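Local coordinates for protein ribonucleoside triphosphate reductase (Lactobacillus leichmannii, PDB 1L1L) that catalyses the adenosylcobalamin-dependent reduction of ribonucleoside triphosphates to 2'-deoxyribonucleoside triphosphates as a monomeric class II ribonucleotide reductase, at residues Phe165-Ser170 / Gln331-Met336; Ser361-Ile366 / Pro376-Leu381; Ala368-Asn373 / Asp659-Leu664; Asp399-Gly404 / Arg461-Lys466; Met563-Gly568 / Phe632-Phe637. All coordinates share one frame; numbering follows the deposited sequence.

Burial and chemistry change together across the five contacts. Contacts 2 and 5 are buried and apolar: an isoleucine methyl meets an aromatic edge in one, a methionine lies on a helix backbone in the other. Contacts 1 and 3 are mixed, each pairing apolar side chains inside with an exposed arginine. Contact 4, on the surface, depends on one short salt bridge. Contacts 2 and 3 share helix 363-373 and touch each other, their centres about 10 Å apart, while contacts 1 and 2 reach the same barrel sheet. Leu664 of contact 3 packs on Phe632 of contact 5, and Leu381 of contact 2 reaches the Glu403-Gly404 backbone of contact 4.

Contact 1 of 5, residues Phe165-Ser170 / Gln331-Met336; sequences FSVARS and QDFISM
Val167, the residue after Ser166, sets its CG2 methyl over one face of the Phe333 ring, a CH-pi contact. The methyl carbon CG2 of Val167 lies 4.2 Å from the ring centroid of Phe333 and 25° off the ring normal. It is displaced toward the rim, and its closest ring atom is Phe333 CE1, at 3.8 Å from Val167 CG2. With chi1 of -72°, the valine divides its methyls: CG2 goes to the phenylalanine, while CG1 lies in the plane of the Phe165 ring, at its edge. The two meeting side chains cross at about a right angle. This packing belongs to the alpha-beta barrel, where strands 162-166 and 322-327 run parallel side by side and helix 331-335 follows the second of them. Ala301 of helix 298-313 also packs on Val167, and Ala324 on Phe333. Next along the chain, Ala168 is the N-cap residue of helix 169-172, its N weakly bonded to Ser166 OG. Arg169 then stretches out at the surface, its NH2 coming within 4.4 Å of Gln331 N at an oblique angle to the guanidinium. The main polar partner of this arginine is Asp329, which forms a salt bridge with NE.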
# COMPACT_ATOMS: atom_id res chain seq x y z
N PHE A 165 11.62 3.18 2.57
CA PHE A 165 13.00 3.52 2.24
C PHE A 165 13.88 3.39 3.47
O PHE A 165 13.40 3.47 4.59
CB PHE A 165 13.06 4.94 1.66
CG PHE A 165 12.57 6.02 2.60
CD1 PHE A 165 13.43 6.60 3.54
CD2 PHE A 165 11.26 6.47 2.53
CE1 PHE A 165 12.98 7.61 4.38
CE2 PHE A 165 10.80 7.48 3.36
CZ PHE A 165 11.66 8.05 4.29
N SER A 166 15.17 3.16 3.25
CA SER A 166 16.09 2.99 4.37
C SER A 166 17.07 4.13 4.54
O SER A 166 17.75 4.51 3.59
CB SER A 166 16.87 1.69 4.20
OG SER A 166 17.82 1.53 5.25
N VAL A 167 17.13 4.66 5.76
CA VAL A 167 18.07 5.72 6.11
C VAL A 167 18.93 5.17 7.23
O VAL A 167 19.30 5.90 8.16
CB VAL A 167 17.36 6.99 6.63
CG1 VAL A 167 16.66 7.70 5.47
CG2 VAL A 167 16.37 6.62 7.72
N ALA A 168 19.23 3.88 7.16
CA ALA A 168 20.07 3.24 8.17
C ALA A 168 21.34 4.08 8.19
O ALA A 168 21.64 4.75 7.20
CB ALA A 168 20.40 1.82 7.75
N ARG A 169 22.07 4.07 9.30
CA ARG A 169 23.30 4.86 9.36
C ARG A 169 24.20 4.46 8.19
O ARG A 169 24.79 5.31 7.53
CB ARG A 169 24.02 4.66 10.69
CG ARG A 169 23.38 5.40 11.88
CD ARG A 169 24.20 5.18 13.16
NE ARG A 169 23.62 5.79 14.36
CZ ARG A 169 23.60 7.10 14.62
NH1 ARG A 169 24.13 7.97 13.77
NH2 ARG A 169 23.07 7.54 15.76
N SER A 170 24.27 3.16 7.92
CA SER A 170 25.10 2.64 6.84
C SER A 170 24.84 3.28 5.48
O SER A 170 25.75 3.36 4.65
CB SER A 170 24.94 1.13 6.72
OG SER A 170 23.61 0.80 6.35
N GLN A 331 19.17 7.82 17.79
CA GLN A 331 18.16 8.51 18.58
C GLN A 331 17.54 9.73 17.92
O GLN A 331 16.38 10.06 18.20
CB GLN A 331 18.72 8.91 19.95
CG GLN A 331 19.03 7.72 20.85
CD GLN A 331 17.91 6.68 20.85
OE1 GLN A 331 16.75 7.01 21.13
NE2 GLN A 331 18.25 5.43 20.54
N ASP A 332 18.29 10.42 17.06
CA ASP A 332 17.74 11.60 16.40
C ASP A 332 16.60 11.18 15.46
O ASP A 332 15.54 11.80 15.41
CB ASP A 332 18.84 12.32 15.60
CG ASP A 332 19.88 12.99 16.50
OD1 ASP A 332 19.49 13.59 17.53
OD2 ASP A 332 21.09 12.91 16.17
N PHE A 333 16.85 10.12 14.71
CA PHE A 333 15.84 9.62 13.79
C PHE A 333 14.64 9.12 14.58
O PHE A 333 13.51 9.54 14.34
CB PHE A 333 16.43 8.49 12.95
CG PHE A 333 15.40 7.76 12.12
CD1 PHE A 333 14.79 8.37 11.04
CD2 PHE A 333 15.03 6.46 12.46
CE1 PHE A 333 13.80 7.70 10.30
CE2 PHE A 333 14.04 5.78 11.72
CZ PHE A 333 13.43 6.40 10.65
N ILE A 334 14.87 8.25 15.56
CA ILE A 334 13.78 7.72 16.35
C ILE A 334 12.88 8.81 16.96
O ILE A 334 11.67 8.61 17.08
CB ILE A 334 14.31 6.78 17.46
CG1 ILE A 334 15.07 5.62 16.81
CG2 ILE A 334 13.16 6.25 18.32
CD1 ILE A 334 15.75 4.68 17.77
N SER A 335 13.46 9.96 17.31
CA SER A 335 12.67 11.04 17.91
C SER A 335 12.19 12.11 16.95
O SER A 335 11.47 13.02 17.36
CB SER A 335 13.48 11.73 19.03
OG SER A 335 13.82 10.81 20.05
N MET A 336 12.55 12.01 15.67
CA MET A 336 12.16 13.06 14.74
C MET A 336 10.68 13.40 14.64
O MET A 336 10.32 14.58 14.53
CB MET A 336 12.75 12.80 13.35
CG MET A 336 12.05 11.73 12.52
SD MET A 336 12.92 11.61 10.95
CE MET A 336 12.16 12.96 10.02

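Contact 2 of 5, residues Ser361-Ile366 / Pro376-Leu381; sequences SGYQPI and PGIVNL
A beta-alpha-beta crossover, strand 350-356 to helix 363-373 to strand 377-380, brings Tyr363 and Ile366 of its helix against Ile378 and Pro376 of its second strand and the approach to it. The two strands are parallel neighbours in the barrel sheet, and the helix packs across them: Val356 touches both Tyr363 and Ile378, and Val354 touches Ile366. All four residues that meet here are buried, and the contact is wholly apolar, without a hydrogen bond from one segment to the other. Ile366 sends out CG2, the branch anti to its backbone N, and this methyl serves two partners. One is the proline ring, with Ile366 CG2 4.4 Å from Pro376 CG. That ring follows a cis peptide bond at the turn into the strand. The other is the isoleucine tip, where Ile366 CG2 is 3.9 Å from Ile378 CD1. At its far end the strand passes into helix 381-386, and Asn380 caps that helix with OD1 bonded to Leu383 N. Ile378 points its CB toward the helix and is extended to its tip, chi2 being 174°, which carries CD1 to where it touches both Ile366 and the aromatic ring. There Ile378 CD1 meets the tyrosine in the plane of the ring and at its edge, lying 3.5 Å from Tyr363 CE1.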
# COMPACT_ATOMS: atom_id res chain seq x y z
N SER A 361 17.97 -6.61 22.05
CA SER A 361 17.11 -6.72 23.22
C SER A 361 16.80 -5.35 23.84
O SER A 361 16.12 -5.26 24.87
CB SER A 361 17.75 -7.63 24.27
OG SER A 361 19.00 -7.11 24.70
N GLY A 362 17.30 -4.29 23.20
CA GLY A 362 17.07 -2.94 23.69
C GLY A 362 15.68 -2.42 23.40
O GLY A 362 15.50 -1.33 22.86
N TYR A 363 14.67 -3.20 23.79
CA TYR A 363 13.28 -2.84 23.57
C TYR A 363 12.71 -1.85 24.57
O TYR A 363 11.62 -1.31 24.38
CB TYR A 363 12.43 -4.11 23.55
CG TYR A 363 12.67 -4.96 22.34
CD1 TYR A 363 12.21 -4.56 21.08
CD2 TYR A 363 13.40 -6.15 22.42
CE1 TYR A 363 12.47 -5.31 19.94
CE2 TYR A 363 13.67 -6.91 21.29
CZ TYR A 363 13.20 -6.49 20.05
OH TYR A 363 13.49 -7.23 18.93
N GLN A 364 13.44 -1.60 25.64
CA GLN A 364 12.98 -0.68 26.67
C GLN A 364 12.58 0.70 26.11
O GLN A 364 11.44 1.15 26.28
CB GLN A 364 14.08 -0.55 27.73
CG GLN A 364 13.71 0.28 28.94
CD GLN A 364 14.72 0.12 30.05
OE1 GLN A 364 14.71 -0.87 30.79
NE2 GLN A 364 15.62 1.09 30.18
N PRO A 365 13.50 1.39 25.42
CA PRO A 365 13.11 2.70 24.89
C PRO A 365 12.10 2.59 23.74
O PRO A 365 11.25 3.46 23.56
CB PRO A 365 14.45 3.30 24.47
CG PRO A 365 15.25 2.10 24.07
CD PRO A 365 14.92 1.09 25.14
N ILE A 366 12.19 1.52 22.96
CA ILE A 366 11.27 1.32 21.85
C ILE A 366 9.84 1.19 22.39
O ILE A 366 8.90 1.76 21.84
CB ILE A 366 11.64 0.05 21.05
CG1 ILE A 366 12.93 0.32 20.27
CG2 ILE A 366 10.49 -0.36 20.12
CD1 ILE A 366 13.48 -0.90 19.55
N PRO A 376 8.40 3.80 17.53
CA PRO A 376 8.58 3.30 16.16
C PRO A 376 8.12 1.86 15.95
O PRO A 376 7.78 1.14 16.89
CB PRO A 376 10.08 3.42 15.96
CG PRO A 376 10.60 3.03 17.33
CD PRO A 376 9.68 3.81 18.25
N GLY A 377 8.10 1.47 14.68
CA GLY A 377 7.75 0.11 14.33
C GLY A 377 9.08 -0.62 14.27
O GLY A 377 10.14 0.01 14.39
N ILE A 378 9.03 -1.93 14.08
CA ILE A 378 10.24 -2.71 14.03
C ILE A 378 10.32 -3.61 12.80
O ILE A 378 9.31 -4.15 12.35
CB ILE A 378 10.35 -3.59 15.28
CG1 ILE A 378 10.42 -2.71 16.53
CG2 ILE A 378 11.56 -4.48 15.17
CD1 ILE A 378 10.39 -3.51 17.81
N VAL A 379 11.52 -3.76 12.26
CA VAL A 379 11.75 -4.63 11.13
C VAL A 379 12.99 -5.47 11.41
O VAL A 379 14.08 -4.93 11.58
CB VAL A 379 11.96 -3.83 9.83
CG1 VAL A 379 12.29 -4.78 8.69
CG2 VAL A 379 10.72 -3.03 9.52
N ASN A 380 12.81 -6.79 11.48
CA ASN A 380 13.94 -7.68 11.74
C ASN A 380 14.51 -8.15 10.41
O ASN A 380 14.01 -9.12 9.81
CB ASN A 380 13.49 -8.89 12.57
CG ASN A 380 14.66 -9.71 13.08
OD1 ASN A 380 15.60 -9.97 12.34
ND2 ASN A 380 14.59 -10.13 14.33
N LEU A 381 15.54 -7.45 9.94
CA LEU A 381 16.18 -7.78 8.66
C LEU A 381 16.87 -9.14 8.71
O LEU A 381 16.96 -9.85 7.70
CB LEU A 381 17.19 -6.67 8.30
CG LEU A 381 16.57 -5.30 8.00
CD1 LEU A 381 17.66 -4.24 7.84
CD2 LEU A 381 15.73 -5.41 6.72

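Contact 3 of 5, residues Ala368-Asn373 / Asp659-Leu664; sequences AGIREN and DQVESL
Gly369 O, bonded by both Glu372 N and Asn373 N, ties down the last turn of helix 363-373, the turn whose Ile370 and Arg371 touch Val661 and Asp659. The bond from Glu372 N to Gly369 O measures 2.9 Å, that from Asn373 N 3.1 Å. On the side of this turn turned from helix 661-667, Asn373 ND2 also donates to Glu372 OE2 at 3.2 Å. That bond is bent, and it reaches the oxygen from above the carboxylate plane. Toward the other helix the contact has an apolar half and a charged half. In the first, Ile370 CG2 lies 4.2 Å from Val661 CG1, each being the branch anti to its own backbone N. Both residues rest on Leu677 and Phe653, so the two helices lie side by side on one face of the barrel sheet. Strand 377-380, which helix 363-373 precedes, runs antiparallel to 674-679, which helix 661-667 precedes. This is consistent with the seam between the two parallel half-barrels of the ribonucleotide reductase fold. The charged half lies at the surface. Arg371 bends at chi3 (64°), and one face of its guanidinium comes over Asp659 N, which stands 3.9 Å above the plane and over its centre. The carboxylate of Asp659 is turned 74° from the guanidinium plane. Its OD1 makes a long salt bridge with Arg371, 3.9 Å from NH2, and is almost equally far from NH1, at 4.0 Å.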
# COMPACT_ATOMS: atom_id res chain seq x y z
N ALA A 368 8.75 2.39 25.17
CA ALA A 368 8.32 3.67 25.72
C ALA A 368 7.72 4.51 24.60
O ALA A 368 6.67 5.14 24.76
CB ALA A 368 9.51 4.39 26.37
N GLY A 369 8.40 4.52 23.45
CA GLY A 369 7.90 5.27 22.31
C GLY A 369 6.54 4.75 21.87
O GLY A 369 5.58 5.51 21.71
N ILE A 370 6.45 3.43 21.71
CA ILE A 370 5.21 2.79 21.27
C ILE A 370 4.03 3.11 22.19
O ILE A 370 2.93 3.35 21.71
CB ILE A 370 5.41 1.25 21.18
CG1 ILE A 370 6.36 0.92 20.03
CG2 ILE A 370 4.06 0.56 20.98
CD1 ILE A 370 6.78 -0.54 19.97
N ARG A 371 4.27 3.12 23.50
CA ARG A 371 3.19 3.41 24.45
C ARG A 371 2.69 4.84 24.32
O ARG A 371 1.59 5.17 24.77
CB ARG A 371 3.67 3.15 25.88
CG ARG A 371 4.15 1.73 26.10
CD ARG A 371 4.66 1.52 27.51
NE ARG A 371 3.61 1.68 28.50
CZ ARG A 371 3.75 1.37 29.79
NH1 ARG A 371 4.90 0.88 30.22
NH2 ARG A 371 2.73 1.54 30.63
N GLU A 372 3.47 5.70 23.68
CA GLU A 372 3.07 7.08 23.51
C GLU A 372 2.32 7.37 22.22
O GLU A 372 1.20 7.88 22.24
CB GLU A 372 4.28 8.01 23.56
CG GLU A 372 3.90 9.47 23.33
CD GLU A 372 5.09 10.39 23.21
OE1 GLU A 372 5.91 10.42 24.15
OE2 GLU A 372 5.19 11.09 22.18
N ASN A 373 2.95 7.04 21.10
CA ASN A 373 2.39 7.32 19.79
C ASN A 373 2.32 6.14 18.82
O ASN A 373 1.96 6.32 17.66
CB ASN A 373 3.20 8.46 19.15
CG ASN A 373 4.70 8.16 19.15
OD1 ASN A 373 5.14 7.15 18.61
ND2 ASN A 373 5.48 9.05 19.75
N ASP A 659 2.35 -2.41 29.88
CA ASP A 659 3.40 -3.04 30.67
C ASP A 659 3.87 -4.33 30.04
O ASP A 659 4.85 -4.92 30.48
CB ASP A 659 2.89 -3.34 32.08
CG ASP A 659 2.42 -2.09 32.80
OD1 ASP A 659 3.29 -1.29 33.21
OD2 ASP A 659 1.19 -1.91 32.94
N GLN A 660 3.17 -4.77 28.99
CA GLN A 660 3.51 -6.01 28.32
C GLN A 660 4.19 -5.85 26.98
O GLN A 660 4.72 -6.82 26.44
CB GLN A 660 2.25 -6.85 28.13
CG GLN A 660 1.56 -7.29 29.40
CD GLN A 660 0.29 -8.05 29.10
OE1 GLN A 660 0.29 -9.02 28.35
NE2 GLN A 660 -0.82 -7.59 29.67
N VAL A 661 4.19 -4.64 26.43
CA VAL A 661 4.80 -4.39 25.13
C VAL A 661 6.27 -4.81 25.00
O VAL A 661 6.63 -5.52 24.06
CB VAL A 661 4.67 -2.88 24.74
CG1 VAL A 661 5.34 -2.63 23.39
CG2 VAL A 661 3.20 -2.49 24.69
N GLU A 662 7.11 -4.36 25.93
CA GLU A 662 8.53 -4.71 25.86
C GLU A 662 8.72 -6.22 26.00
O GLU A 662 9.53 -6.81 25.29
CB GLU A 662 9.32 -4.01 26.97
CG GLU A 662 10.82 -3.93 26.66
CD GLU A 662 11.71 -4.01 27.89
OE1 GLU A 662 11.52 -3.19 28.82
OE2 GLU A 662 12.60 -4.88 27.92
N SER A 663 7.95 -6.82 26.90
CA SER A 663 8.01 -8.26 27.17
C SER A 663 7.67 -9.11 25.94
O SER A 663 8.37 -10.08 25.63
CB SER A 663 7.04 -8.63 28.29
OG SER A 663 7.17 -7.78 29.41
N LEU A 664 6.58 -8.75 25.27
CA LEU A 664 6.16 -9.50 24.10
C LEU A 664 7.11 -9.29 22.92
O LEU A 664 7.36 -10.23 22.16
CB LEU A 664 4.72 -9.13 23.73
CG LEU A 664 3.73 -9.73 24.74
CD1 LEU A 664 2.39 -9.01 24.68
CD2 LEU A 664 3.58 -11.22 24.47

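Contact 4 of 5, residues Asp399-Gly404 / Arg461-Lys466; sequences DGDVEG and REIIQK
The ionic part of this contact is a single salt bridge, in which Lys466 NZ donates to Asp401 OD1 at 2.6 Å. The ammonium approaches OD1 on its syn side, 20° out of the carboxylate plane. It is used unequally by the two oxygens, since Asp401 OD2 is 3.9 Å from Lys466 NZ. The lysine reaches this far because its CG is anti to the backbone N (chi1 176°) and the chain beyond stays extended, meeting the aspartate at about a right angle. Van der Waals contact adds a little. Lys466 CE passes 3.5 Å from Asp401 OD1, and from the helix turn before it Ile463 brings CD1 to within 4.1 Å of the same oxygen. Ile463 and Asp401 both also pack on Ala414, in the strand that pairs with 402-405. A backbone turn places the aspartate. Asp401 occupies the third position of a type I turn from Asp399 to Val402, closed by Val402 N to Asp399 O at 3.3 Å. The turn leads into a short two-stranded antiparallel sheet, in which a classic beta bulge sets Glu403 and Gly404 together against Leu413. At the start of the turn, Asp399 OD2 forms salt bridges with Lys543 and Arg469. Lys466 lies in the last turn of helix 458-467. With an ammonium and a carboxylate in direct contact, each would probably stabilise the charged form of the other, and the pair joins the turn to the helix at the protein surface.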
# COMPACT_ATOMS: atom_id res chain seq x y z
N ASP A 399 16.71 -15.08 1.32
CA ASP A 399 16.22 -13.79 0.84
C ASP A 399 17.33 -12.78 1.21
O ASP A 399 17.07 -11.77 1.86
CB ASP A 399 14.92 -13.40 1.54
CG ASP A 399 13.91 -12.72 0.60
OD1 ASP A 399 14.32 -12.08 -0.39
OD2 ASP A 399 12.69 -12.83 0.87
N GLY A 400 18.56 -13.09 0.80
CA GLY A 400 19.70 -12.26 1.12
C GLY A 400 19.78 -10.85 0.55
O GLY A 400 20.62 -10.07 1.00
N ASP A 401 18.94 -10.50 -0.42
CA ASP A 401 18.97 -9.16 -0.98
C ASP A 401 17.99 -8.20 -0.29
O ASP A 401 17.88 -7.04 -0.67
CB ASP A 401 18.66 -9.19 -2.48
CG ASP A 401 19.80 -9.75 -3.31
OD1 ASP A 401 19.56 -10.11 -4.48
OD2 ASP A 401 20.94 -9.83 -2.79
N VAL A 402 17.29 -8.69 0.72
CA VAL A 402 16.31 -7.88 1.44
C VAL A 402 16.98 -6.76 2.25
O VAL A 402 17.90 -7.01 3.01
CB VAL A 402 15.48 -8.74 2.41
CG1 VAL A 402 14.62 -7.84 3.29
CG2 VAL A 402 14.60 -9.71 1.63
N GLU A 403 16.48 -5.54 2.09
CA GLU A 403 17.03 -4.40 2.82
C GLU A 403 15.96 -3.61 3.55
O GLU A 403 16.26 -2.71 4.35
CB GLU A 403 17.77 -3.46 1.86
CG GLU A 403 19.03 -4.04 1.27
CD GLU A 403 19.86 -2.99 0.57
OE1 GLU A 403 20.21 -1.98 1.23
OE2 GLU A 403 20.17 -3.16 -0.62
N GLY A 404 14.70 -3.93 3.28
CA GLY A 404 13.62 -3.23 3.93
C GLY A 404 12.27 -3.85 3.65
O GLY A 404 12.18 -5.04 3.36
N ARG A 461 13.78 -3.86 -12.88
CA ARG A 461 13.75 -4.92 -13.88
C ARG A 461 14.68 -6.07 -13.49
O ARG A 461 14.29 -7.24 -13.52
CB ARG A 461 14.16 -4.38 -15.27
CG ARG A 461 13.14 -3.43 -15.90
CD ARG A 461 13.39 -3.24 -17.40
NE ARG A 461 14.64 -2.53 -17.70
CZ ARG A 461 14.73 -1.23 -17.93
NH1 ARG A 461 13.64 -0.47 -17.91
NH2 ARG A 461 15.91 -0.68 -18.17
N GLU A 462 15.90 -5.72 -13.11
CA GLU A 462 16.90 -6.71 -12.74
C GLU A 462 16.50 -7.53 -11.52
O GLU A 462 16.51 -8.76 -11.56
CB GLU A 462 18.24 -6.03 -12.49
CG GLU A 462 18.53 -4.92 -13.48
CD GLU A 462 19.99 -4.84 -13.90
OE1 GLU A 462 20.88 -5.03 -13.04
OE2 GLU A 462 20.24 -4.56 -15.09
N ILE A 463 16.13 -6.86 -10.43
CA ILE A 463 15.75 -7.57 -9.22
C ILE A 463 14.52 -8.46 -9.43
O ILE A 463 14.45 -9.56 -8.89
CB ILE A 463 15.46 -6.58 -8.06
CG1 ILE A 463 15.26 -7.37 -6.77
CG2 ILE A 463 14.23 -5.75 -8.34
CD1 ILE A 463 16.46 -8.18 -6.36
N ILE A 464 13.55 -7.97 -10.20
CA ILE A 464 12.34 -8.74 -10.46
C ILE A 464 12.67 -9.98 -11.30
O ILE A 464 12.13 -11.07 -11.06
CB ILE A 464 11.29 -7.89 -11.20
CG1 ILE A 464 10.80 -6.77 -10.28
CG2 ILE A 464 10.13 -8.75 -11.64
CD1 ILE A 464 9.92 -5.78 -10.97
N GLN A 465 13.55 -9.80 -12.28
CA GLN A 465 13.98 -10.89 -13.14
C GLN A 465 14.57 -12.00 -12.29
O GLN A 465 14.34 -13.19 -12.53
CB GLN A 465 15.03 -10.39 -14.13
CG GLN A 465 15.74 -11.49 -14.91
CD GLN A 465 14.81 -12.26 -15.83
OE1 GLN A 465 14.19 -11.69 -16.73
NE2 GLN A 465 14.72 -13.58 -15.62
N LYS A 466 15.31 -11.60 -11.26
CA LYS A 466 15.95 -12.55 -10.37
C LYS A 466 15.01 -13.14 -9.33
O LYS A 466 15.14 -14.31 -8.97
CB LYS A 466 17.15 -11.89 -9.69
CG LYS A 466 17.85 -12.74 -8.66
CD LYS A 466 19.00 -11.98 -8.03
CE LYS A 466 19.54 -12.70 -6.81
NZ LYS A 466 20.56 -11.88 -6.09

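Contact 5 of 5, residues Met563-Gly568 / Phe632-Phe637; sequences MHFHYG and FATQAF
Met563 starts from a CB directed at helix 628-641, and its side chain ends against the backbone of Gln635 and the methyl of Thr634. CG stands between the backbone N and the carbonyl carbon, with chi1 at 61°, and hands the chain on to the sulfur. SD settles against the helix: Met563 SD is 3.6 Å from Gln635 CA and 3.9 Å from Gln635 CB. The chain then bends at chi3, -98°, turning the terminal methyl along the helix toward the preceding residue. There Met563 CE lies 3.9 Å from Thr634 CG2, and it is also 3.8 Å from Gln635 N. Thr634 directs its own polar atom elsewhere, for OG1 is hydrogen-bonded to Glu630 O, one turn back in the helix. The threonine hydroxyl also stands at the edge of the Phe565 ring, near its plane, with Thr634 OG1 4.4 Å from Phe565 CZ. Gln635 touches the sulfur through its CB, but the extended chain beyond leads away, and NE2 bonds to Val647 O. Segment 563-568, without regular structure, lies in the connection from helix 551-557 to strand 570-578. Gln478 of helix 477-485 donates to Met563 O and packs against both Phe565 and Thr634. Helix 628-641 leads to barrel strand 650-653, so a loop here meets a barrel helix. With the polar ends of Thr634 and Gln635 engaged elsewhere, what they offer the loop is carbon surface, and the thioether, flexible and only weakly polar, is suited to follow that uneven surface without needing a hydrogen bond.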
# COMPACT_ATOMS: atom_id res chain seq x y z
N MET A 563 -5.56 -10.40 9.08
CA MET A 563 -5.71 -11.23 10.26
C MET A 563 -6.40 -10.48 11.40
O MET A 563 -6.57 -11.03 12.49
CB MET A 563 -4.35 -11.72 10.76
CG MET A 563 -3.40 -10.60 11.15
SD MET A 563 -2.11 -11.20 12.25
CE MET A 563 -2.78 -10.70 13.83
N HIS A 564 -6.79 -9.23 11.16
CA HIS A 564 -7.45 -8.41 12.18
C HIS A 564 -8.80 -8.99 12.65
O HIS A 564 -9.46 -9.73 11.92
CB HIS A 564 -7.72 -7.01 11.64
CG HIS A 564 -6.49 -6.19 11.41
ND1 HIS A 564 -5.22 -6.66 11.66
CD2 HIS A 564 -6.34 -4.91 10.99
CE1 HIS A 564 -4.35 -5.71 11.40
NE2 HIS A 564 -5.00 -4.64 10.99
N PHE A 565 -9.19 -8.62 13.86
CA PHE A 565 -10.46 -9.05 14.43
C PHE A 565 -11.46 -7.94 14.13
O PHE A 565 -11.07 -6.84 13.74
CB PHE A 565 -10.32 -9.25 15.93
CG PHE A 565 -9.50 -10.45 16.30
CD1 PHE A 565 -10.10 -11.71 16.39
CD2 PHE A 565 -8.13 -10.34 16.52
CE1 PHE A 565 -9.35 -12.84 16.70
CE2 PHE A 565 -7.37 -11.48 16.83
CZ PHE A 565 -7.98 -12.73 16.92
N HIS A 566 -12.74 -8.22 14.31
CA HIS A 566 -13.77 -7.22 14.06
C HIS A 566 -13.84 -6.18 15.16
O HIS A 566 -13.57 -6.48 16.33
CB HIS A 566 -15.12 -7.91 13.91
CG HIS A 566 -15.27 -8.67 12.63
ND1 HIS A 566 -15.45 -8.04 11.41
CD2 HIS A 566 -15.26 -10.00 12.37
CE1 HIS A 566 -15.54 -8.95 10.46
NE2 HIS A 566 -15.43 -10.15 11.02
N TYR A 567 -14.21 -4.96 14.80
CA TYR A 567 -14.35 -3.91 15.79
C TYR A 567 -15.48 -4.27 16.76
O TYR A 567 -15.42 -3.92 17.94
CB TYR A 567 -14.64 -2.57 15.11
CG TYR A 567 -14.82 -1.43 16.09
CD1 TYR A 567 -16.09 -1.11 16.58
CD2 TYR A 567 -13.73 -0.71 16.55
CE1 TYR A 567 -16.25 -0.09 17.51
CE2 TYR A 567 -13.89 0.31 17.48
CZ TYR A 567 -15.15 0.61 17.95
OH TYR A 567 -15.31 1.63 18.86
N GLY A 568 -16.49 -4.98 16.26
CA GLY A 568 -17.62 -5.39 17.09
C GLY A 568 -18.53 -6.40 16.40
O GLY A 568 -18.56 -6.48 15.18
N PHE A 632 -0.17 -11.08 19.38
CA PHE A 632 1.19 -11.45 19.01
C PHE A 632 1.21 -12.92 18.55
O PHE A 632 1.75 -13.24 17.48
CB PHE A 632 2.14 -11.28 20.20
CG PHE A 632 2.85 -9.96 20.23
CD1 PHE A 632 4.08 -9.81 19.59
CD2 PHE A 632 2.32 -8.88 20.91
CE1 PHE A 632 4.78 -8.60 19.65
CE2 PHE A 632 3.00 -7.66 20.97
CZ PHE A 632 4.23 -7.52 20.34
N ALA A 633 0.62 -13.80 19.36
CA ALA A 633 0.58 -15.22 19.02
C ALA A 633 -0.10 -15.48 17.68
O ALA A 633 0.35 -16.33 16.91
CB ALA A 633 -0.16 -16.01 20.12
N THR A 634 -1.16 -14.73 17.39
CA THR A 634 -1.87 -14.92 16.13
C THR A 634 -0.99 -14.51 14.95
O THR A 634 -0.93 -15.23 13.94
CB THR A 634 -3.17 -14.11 16.12
OG1 THR A 634 -3.98 -14.51 17.23
CG2 THR A 634 -3.93 -14.34 14.84
N GLN A 635 -0.31 -13.37 15.05
CA GLN A 635 0.57 -12.94 13.98
C GLN A 635 1.69 -13.97 13.81
O GLN A 635 2.06 -14.32 12.70
CB GLN A 635 1.18 -11.56 14.29
CG GLN A 635 2.38 -11.19 13.42
CD GLN A 635 2.99 -9.83 13.79
OE1 GLN A 635 3.15 -9.52 14.97
NE2 GLN A 635 3.34 -9.04 12.79
N ALA A 636 2.22 -14.46 14.93
CA ALA A 636 3.31 -15.44 14.92
C ALA A 636 2.88 -16.74 14.23
O ALA A 636 3.67 -17.36 13.52
CB ALA A 636 3.77 -15.73 16.34
N PHE A 637 1.64 -17.14 14.46
CA PHE A 637 1.12 -18.35 13.85
C PHE A 637 1.21 -18.25 12.34
O PHE A 637 1.80 -19.10 11.67
CB PHE A 637 -0.34 -18.58 14.27
CG PHE A 637 -0.96 -19.81 13.66
CD1 PHE A 637 -0.75 -21.06 14.23
CD2 PHE A 637 -1.72 -19.72 12.50
CE1 PHE A 637 -1.29 -22.20 13.65
CE2 PHE A 637 -2.27 -20.86 11.91
CZ PHE A 637 -2.06 -22.10 12.49